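Local coordinates for Emp47p (form2) (Saccharomyces cerevisiae, PDB 2A6Z), which acts as a calcium-independent cargo receptor with a lectin-type carbohydrate-recognition domain, taking part in glycoprotein secretion and in the endoplasmic reticulum exit of Emp46p, at residues 45-50 with 199-204; 72-77 with 205-210; 80-85 with 110-115. One frame throughout, in Å; residues are numbered along the deposited sequence.

Interaction 1: 45-50 with 199-204; sequences QNSKGS and AQNGAV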
# COMPACT_ATOMS: atom_id res chain seq x y z
N GLN A 45 6.86 16.46 -10.93
CA GLN A 45 8.00 16.57 -10.02
C GLN A 45 7.54 17.02 -8.64
O GLN A 45 6.90 18.07 -8.56
CB GLN A 45 9.04 17.57 -10.57
CG GLN A 45 9.65 17.01 -11.86
CD GLN A 45 10.53 18.06 -12.51
OE1 GLN A 45 10.88 17.83 -13.68
NE2 GLN A 45 10.87 19.16 -11.85
N ASN A 46 7.92 16.28 -7.60
CA ASN A 46 7.58 16.57 -6.22
C ASN A 46 6.05 16.67 -6.04
O ASN A 46 5.51 17.71 -5.69
CB ASN A 46 8.24 17.85 -5.73
CG ASN A 46 8.22 17.92 -4.23
OD1 ASN A 46 7.76 17.02 -3.48
ND2 ASN A 46 8.76 18.98 -3.72
N SER A 47 5.43 15.53 -6.27
CA SER A 47 3.96 15.41 -6.16
C SER A 47 3.61 14.33 -5.17
O SER A 47 4.45 13.50 -4.77
CB SER A 47 3.31 15.09 -7.52
OG SER A 47 3.91 13.93 -8.13
N LYS A 48 2.34 14.34 -4.76
CA LYS A 48 1.78 13.45 -3.76
C LYS A 48 0.38 13.05 -4.21
O LYS A 48 -0.35 13.83 -4.78
CB LYS A 48 1.70 14.05 -2.35
CG LYS A 48 3.08 14.33 -1.76
CD LYS A 48 3.04 14.99 -0.40
CE LYS A 48 4.40 14.92 0.27
NZ LYS A 48 4.53 15.83 1.45
N GLY A 49 0.01 11.80 -3.87
CA GLY A 49 -1.32 11.31 -4.25
C GLY A 49 -1.75 10.26 -3.25
O GLY A 49 -0.92 9.53 -2.67
N SER A 50 -3.08 10.13 -3.06
CA SER A 50 -3.66 9.11 -2.21
C SER A 50 -4.87 8.49 -2.88
O SER A 50 -5.54 9.10 -3.72
CB SER A 50 -4.02 9.64 -0.83
OG SER A 50 -5.01 10.64 -0.95
N ALA A 199 1.50 7.89 -2.06
CA ALA A 199 2.89 7.94 -2.59
C ALA A 199 3.32 9.39 -2.70
O ALA A 199 2.52 10.32 -2.78
CB ALA A 199 3.04 7.24 -3.93
N GLN A 200 4.66 9.53 -2.72
CA GLN A 200 5.30 10.81 -2.98
C GLN A 200 6.57 10.51 -3.79
O GLN A 200 7.18 9.45 -3.59
CB GLN A 200 5.65 11.54 -1.68
CG GLN A 200 6.80 10.84 -0.92
CD GLN A 200 7.08 11.35 0.46
OE1 GLN A 200 6.11 11.88 1.07
NE2 GLN A 200 8.34 11.17 0.89
N ASN A 201 7.00 11.44 -4.63
CA ASN A 201 8.27 11.26 -5.29
C ASN A 201 9.37 12.21 -4.82
O ASN A 201 10.54 11.98 -5.16
CB ASN A 201 8.15 11.22 -6.83
CG ASN A 201 7.51 12.44 -7.42
OD1 ASN A 201 7.32 13.46 -6.74
ND2 ASN A 201 7.16 12.36 -8.70
N GLY A 202 9.02 13.20 -4.03
CA GLY A 202 10.03 14.14 -3.46
C GLY A 202 10.73 14.91 -4.53
O GLY A 202 10.25 15.06 -5.65
N ALA A 203 11.86 15.48 -4.14
CA ALA A 203 12.57 16.47 -4.95
C ALA A 203 13.98 16.01 -5.35
O ALA A 203 14.67 16.77 -6.01
CB ALA A 203 12.69 17.78 -4.21
N VAL A 204 14.40 14.79 -4.99
CA VAL A 204 15.75 14.37 -5.36
C VAL A 204 15.90 14.35 -6.89
O VAL A 204 15.10 13.72 -7.58
CB VAL A 204 16.08 13.02 -4.75
CG1 VAL A 204 17.43 12.54 -5.25
CG2 VAL A 204 16.16 13.16 -3.22
O HOH W 1 6.61 14.51 -3.26
O HOH W 2 4.41 12.93 3.31

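Interaction 2: 72-77 with 205-210; sequences VGYSGQ and NNNAES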
# COMPACT_ATOMS: atom_id res chain seq x y z
N VAL A 72 7.18 3.97 -12.90
CA VAL A 72 7.80 4.24 -14.20
C VAL A 72 8.40 5.65 -14.19
O VAL A 72 7.99 6.52 -13.43
CB VAL A 72 6.81 4.08 -15.40
CG1 VAL A 72 6.44 2.60 -15.54
CG2 VAL A 72 5.58 4.93 -15.21
N GLY A 73 9.36 5.84 -15.11
CA GLY A 73 9.84 7.19 -15.42
C GLY A 73 11.09 7.62 -14.72
O GLY A 73 11.59 8.72 -15.07
N TYR A 74 11.64 6.82 -13.79
CA TYR A 74 12.84 7.26 -13.10
C TYR A 74 13.57 6.04 -12.49
O TYR A 74 12.98 5.16 -11.91
CB TYR A 74 12.51 8.20 -11.94
CG TYR A 74 13.75 8.76 -11.29
CD1 TYR A 74 14.51 9.72 -11.96
CD2 TYR A 74 14.19 8.32 -10.05
CE1 TYR A 74 15.64 10.24 -11.41
CE2 TYR A 74 15.36 8.87 -9.51
CZ TYR A 74 16.08 9.81 -10.19
OH TYR A 74 17.21 10.32 -9.62
N SER A 75 14.89 6.06 -12.65
CA SER A 75 15.74 5.07 -11.96
C SER A 75 16.80 5.85 -11.18
O SER A 75 17.49 6.67 -11.74
CB SER A 75 16.50 4.25 -13.01
OG SER A 75 17.41 3.36 -12.40
N GLY A 76 16.88 5.55 -9.90
CA GLY A 76 17.87 6.18 -9.02
C GLY A 76 17.28 6.28 -7.60
O GLY A 76 16.12 6.23 -7.32
N GLN A 77 18.15 6.30 -6.62
CA GLN A 77 17.70 6.46 -5.24
C GLN A 77 17.02 7.77 -5.01
O GLN A 77 17.47 8.82 -5.44
CB GLN A 77 18.92 6.29 -4.32
CG GLN A 77 18.36 6.27 -2.85
CD GLN A 77 19.66 5.92 -2.05
OE1 GLN A 77 19.72 5.87 -0.86
NE2 GLN A 77 20.69 5.61 -2.88
N ASN A 205 16.97 15.01 -7.36
CA ASN A 205 17.28 15.11 -8.76
C ASN A 205 16.12 15.61 -9.60
O ASN A 205 16.10 15.30 -10.78
CB ASN A 205 17.77 13.74 -9.25
CG ASN A 205 19.13 13.34 -8.78
OD1 ASN A 205 19.96 14.25 -8.59
ND2 ASN A 205 19.37 12.04 -8.61
N ASN A 206 15.18 16.36 -9.07
CA ASN A 206 13.99 16.79 -9.82
C ASN A 206 13.35 15.60 -10.53
O ASN A 206 12.83 15.66 -11.65
CB ASN A 206 14.36 17.91 -10.82
CG ASN A 206 14.40 19.28 -10.17
OD1 ASN A 206 13.93 19.58 -9.05
ND2 ASN A 206 15.05 20.11 -10.95
N ASN A 207 13.39 14.42 -9.86
CA ASN A 207 12.82 13.23 -10.47
C ASN A 207 11.32 13.39 -10.65
O ASN A 207 10.63 14.10 -9.94
CB ASN A 207 13.10 11.94 -9.61
CG ASN A 207 12.16 11.84 -8.42
OD1 ASN A 207 11.11 11.18 -8.57
ND2 ASN A 207 12.47 12.42 -7.28
N ALA A 208 10.81 12.61 -11.62
CA ALA A 208 9.39 12.51 -11.88
C ALA A 208 8.91 11.07 -11.78
O ALA A 208 8.14 10.58 -12.62
CB ALA A 208 9.01 13.09 -13.27
N GLU A 209 9.43 10.32 -10.80
CA GLU A 209 8.97 8.94 -10.65
C GLU A 209 7.46 8.92 -10.52
O GLU A 209 6.87 9.67 -9.73
CB GLU A 209 9.63 8.36 -9.37
CG GLU A 209 9.36 6.84 -9.26
CD GLU A 209 10.27 6.10 -8.26
OE1 GLU A 209 11.01 6.78 -7.49
OE2 GLU A 209 10.20 4.86 -8.23
N SER A 210 6.87 7.99 -11.30
CA SER A 210 5.40 7.92 -11.38
C SER A 210 4.92 6.61 -10.79
O SER A 210 5.09 5.55 -11.43
CB SER A 210 4.99 8.07 -12.86
OG SER A 210 3.57 8.16 -12.92
O HOH W 3 12.06 11.29 -13.87

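Interaction 3: 80-85 with 110-115; sequences GGISFW and LLVDNN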
# COMPACT_ATOMS: atom_id res chain seq x y z
N GLY A 80 11.49 9.40 -2.19
CA GLY A 80 10.09 9.07 -2.47
C GLY A 80 9.76 7.63 -1.97
O GLY A 80 10.58 6.93 -1.41
N GLY A 81 8.52 7.24 -2.25
CA GLY A 81 8.11 5.87 -1.95
C GLY A 81 6.62 5.74 -2.05
O GLY A 81 5.89 6.76 -2.19
N ILE A 82 6.19 4.50 -1.98
CA ILE A 82 4.74 4.16 -2.07
C ILE A 82 4.42 3.30 -0.85
O ILE A 82 5.17 2.38 -0.52
CB ILE A 82 4.36 3.50 -3.41
CG1 ILE A 82 2.85 3.19 -3.48
CG2 ILE A 82 5.19 2.26 -3.74
CD1 ILE A 82 2.35 2.79 -4.84
N SER A 83 3.33 3.66 -0.19
CA SER A 83 2.90 2.97 1.04
C SER A 83 1.49 2.43 0.87
O SER A 83 0.57 3.10 0.38
CB SER A 83 2.88 3.95 2.18
OG SER A 83 4.18 4.24 2.67
N PHE A 84 1.32 1.19 1.33
CA PHE A 84 0.04 0.48 1.34
C PHE A 84 -0.38 0.31 2.78
O PHE A 84 0.41 -0.13 3.60
CB PHE A 84 0.16 -0.89 0.64
CG PHE A 84 0.72 -0.80 -0.75
CD1 PHE A 84 -0.12 -0.70 -1.85
CD2 PHE A 84 2.10 -0.83 -0.99
CE1 PHE A 84 0.37 -0.61 -3.13
CE2 PHE A 84 2.61 -0.69 -2.26
CZ PHE A 84 1.72 -0.60 -3.34
N TRP A 85 -1.63 0.69 3.08
CA TRP A 85 -2.04 0.86 4.46
C TRP A 85 -3.19 -0.09 4.85
O TRP A 85 -4.08 -0.34 4.03
CB TRP A 85 -2.55 2.29 4.68
CG TRP A 85 -1.54 3.35 4.34
CD1 TRP A 85 -1.39 3.97 3.13
CD2 TRP A 85 -0.55 3.90 5.23
NE1 TRP A 85 -0.35 4.90 3.20
CE2 TRP A 85 0.15 4.88 4.47
CE3 TRP A 85 -0.21 3.70 6.57
CZ2 TRP A 85 1.20 5.65 5.02
CZ3 TRP A 85 0.81 4.47 7.10
CH2 TRP A 85 1.51 5.43 6.34
N LEU A 110 2.89 -0.93 4.68
CA LEU A 110 3.86 -1.64 3.80
C LEU A 110 4.49 -0.57 2.92
O LEU A 110 3.78 0.09 2.16
CB LEU A 110 3.18 -2.69 2.93
CG LEU A 110 2.47 -3.78 3.70
CD1 LEU A 110 1.76 -4.74 2.75
CD2 LEU A 110 3.43 -4.58 4.58
N LEU A 111 5.80 -0.42 3.04
CA LEU A 111 6.53 0.63 2.33
C LEU A 111 7.40 0.02 1.24
O LEU A 111 8.23 -0.86 1.54
CB LEU A 111 7.43 1.41 3.30
CG LEU A 111 8.35 2.46 2.65
CD1 LEU A 111 7.55 3.58 1.99
CD2 LEU A 111 9.27 3.04 3.73
N VAL A 112 7.24 0.48 0.01
CA VAL A 112 8.15 0.16 -1.08
C VAL A 112 8.95 1.43 -1.37
O VAL A 112 8.41 2.49 -1.70
CB VAL A 112 7.40 -0.35 -2.32
CG1 VAL A 112 8.36 -0.52 -3.48
CG2 VAL A 112 6.66 -1.64 -2.00
N ASP A 113 10.27 1.32 -1.21
CA ASP A 113 11.16 2.48 -1.42
C ASP A 113 12.56 1.97 -1.61
O ASP A 113 12.86 0.76 -1.55
CB ASP A 113 11.04 3.55 -0.34
CG ASP A 113 12.03 3.34 0.80
OD1 ASP A 113 12.10 2.22 1.34
OD2 ASP A 113 12.78 4.32 1.10
N ASN A 114 13.49 2.92 -1.85
CA ASN A 114 14.87 2.51 -2.13
C ASN A 114 15.88 3.36 -1.35
O ASN A 114 17.07 3.31 -1.67
CB ASN A 114 15.17 2.49 -3.61
CG ASN A 114 15.28 3.86 -4.26
OD1 ASN A 114 15.27 4.87 -3.58
ND2 ASN A 114 15.34 3.84 -5.58
N ASN A 115 15.43 4.17 -0.39
CA ASN A 115 16.32 5.09 0.32
C ASN A 115 16.99 4.50 1.55
O ASN A 115 17.75 5.23 2.19
CB ASN A 115 15.53 6.36 0.69
CG ASN A 115 16.44 7.59 0.77
OD1 ASN A 115 17.42 7.72 0.03
ND2 ASN A 115 16.08 8.48 1.66
O HOH W 4 12.71 5.64 -2.58
O HOH W 5 12.03 6.92 1.01

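Interaction 1: 45-50 with 199-204
Gly49 and Ala199 face each other as an antiparallel hydrogen-bonded pair, with Gly49 N 3.1 Å from Ala199 O and Ala199 N 3.0 Å from Gly49 O. They join the beginning of strand 48-58 to the end of strand 192-200, neighbours in one sheet of the lectin beta sandwich. One step along, Lys48 and Gln200 form a non-hydrogen-bonded pair with both side chains on the same face, lying side by side and pointing the same way.

Lys48 runs outward along its neighbour: its CB passes 3.8 Å from Ala199 O, and CG rests 3.8 Å from Gln200 CB. The chain stays extended beyond CG, which carries CE to 3.6 Å from Gln200 OE1. At the tip, NZ makes a weak bond to a water, and that water donates to Gln200 OE1; the amide's other end, NE2, is held by Asp79 O.

Beyond the regular pairing the two chains are held differently. Asn201 N still donates to Ser47 O, at 3.3 Å, but the second bond ends on a side chain: Ser47 N donates to Asn201 OD1 at 2.8 Å, nearly straight at 165°, the donor tilted 23° from the plane of the Asn201 carbonyl. With CG lodged between the backbone N and the carbonyl carbon (chi1 57°), the Asn201 amide turns back to Ser47, while its ND2 bonds to Asn44 O and Glu209 O. A water accepts from Gly202 N and sits within bonding distance of Asn46 OD1 and Ser47 O, filling in where the chains part. The Asn201 amide, gripped at both its oxygen and its nitrogen, thus continues the ladder with side-chain chemistry and ties the loops around Asn44 and Glu209 to the place where the two strands end.

Interaction 2: 72-77 with 205-210
Val72 and Ser210 make the last antiparallel pair between the strands 63-72 and 210-220 of the lectin beta sandwich, and the loops that leave this pair stay in touch through Tyr74 and an Asx turn at Asn207.

The backbone bonds come first. Val72 N donates to Ser210 O at 3.0 Å, and Ser210 N returns a shorter bond of 2.8 Å to Val72 O. Past this pair direct pairing gives way to a water, which donates to Gly73 O and accepts from Ala208 N.

Apolar contact is lighter around the strands and heavier at the ring. Val72 CG2 lies 4.0 Å from Ser210 CB on the shared face, whereas Ser210 OG is taken up by Glu212. Tyr74 CB packs 3.9 Å from Glu209 CB. A chi1 of -175° turns the ring away from the tyrosine's own N and out over the opposing loop, where Asn207 CB sits almost exactly over the centre of one face: a CH-pi contact of 3.4 Å to the ring centroid, 7° off the normal.

Side-chain hydrogen bonds fix what the ring rests on. Asn207 OD1 accepts from Glu209 N, which closes the Asx turn, and its ND2 is held by Val204 O and Asn201 O, so both ends of the amide are tied while the CB beneath the ring carries the contact. Glu209 sends OE2 to Ser71 OG and OE1 weakly to Gln151.

At the far end of the ring, Asn205 ND2 comes to the edge, near the ring plane; the two side chains cross at about a right angle, though their flat groups are turned obliquely. ND2 donates to Tyr74 OH at 2.9 Å, with the hydroxyl oxygen only 8° out of the amide plane.

Interaction 3: 80-85 with 110-115
Ile82 and Val112 lie side by side and point the same way, with the branch methyl CG2 of the isoleucine set 3.7 Å from Val112 CB. These are neighbours on adjacent antiparallel strands, 81-85 and 110-113, whose axes come within 4.7 Å at 166°.

The side chains sit shoulder to shoulder along one face. Ile82 directs CG1 away from its own N (chi1 -179°), which leaves CG2 facing the valine while the longer arm runs off toward Val197 and Ala199 of strand 192-200. Next comes the Phe84 ring: its edge meets Val112 CG2, 4.2 Å from CE2, and Phe84 CB stands 4.2 Å from Leu110 CB. Phe84 and Val112 continue onto Ile159, and Leu110 onto Val161, both in the other sheet; Phe69 and Trp67 meet the ring as well. This face is therefore part of the packing between the layers of the sandwich.

On the opposite face, Leu111 bends back so that CD1 lies 3.7 Å from Ile82 O. At Gly81, which carries no side chain, Asp113 CB fits in against the bare backbone, 4.1 Å from Gly81 CA. Beyond it the strands diverge, and a water donates to both Gly80 O and Asp113 OD2. That carboxylate oxygen also takes the N-H of Asn115 from above the carboxylate plane, in an Asx turn, and bonds to Tyr139.

Four nearly straight backbone bonds, among them Phe84 N to Leu110 O at 2.8 Å, pair buried N-H and C=O groups; the Ile82-Val112 face adds apolar contact without further polar demand, Ser83 OG on the other face is satisfied by Gln109, and water enters where the strands separate.

Overall arrangement
Interaction 3 is the core contact, wholly buried and near the chain's centre, while interactions 1 and 2 lie farther out and are partly exposed. Interactions 1 and 3 belong to the same sheet, with 192-200 placed between 48-58 and 81-88; Gln200 O accepts from Gly81 N across that seam. Interaction 2 belongs to the opposing sheet, and its loops meet interaction 1 through asparagine bonds and the packing of Gln45 on Asn206 and Asn207, joining the two layers at one end. Toward interaction 3, Gly76 O is held by Asn114 ND2. The chemistry follows: apolar side-by-side packing inside, asparagine amides, a tyrosine ring and bridging waters at the loops.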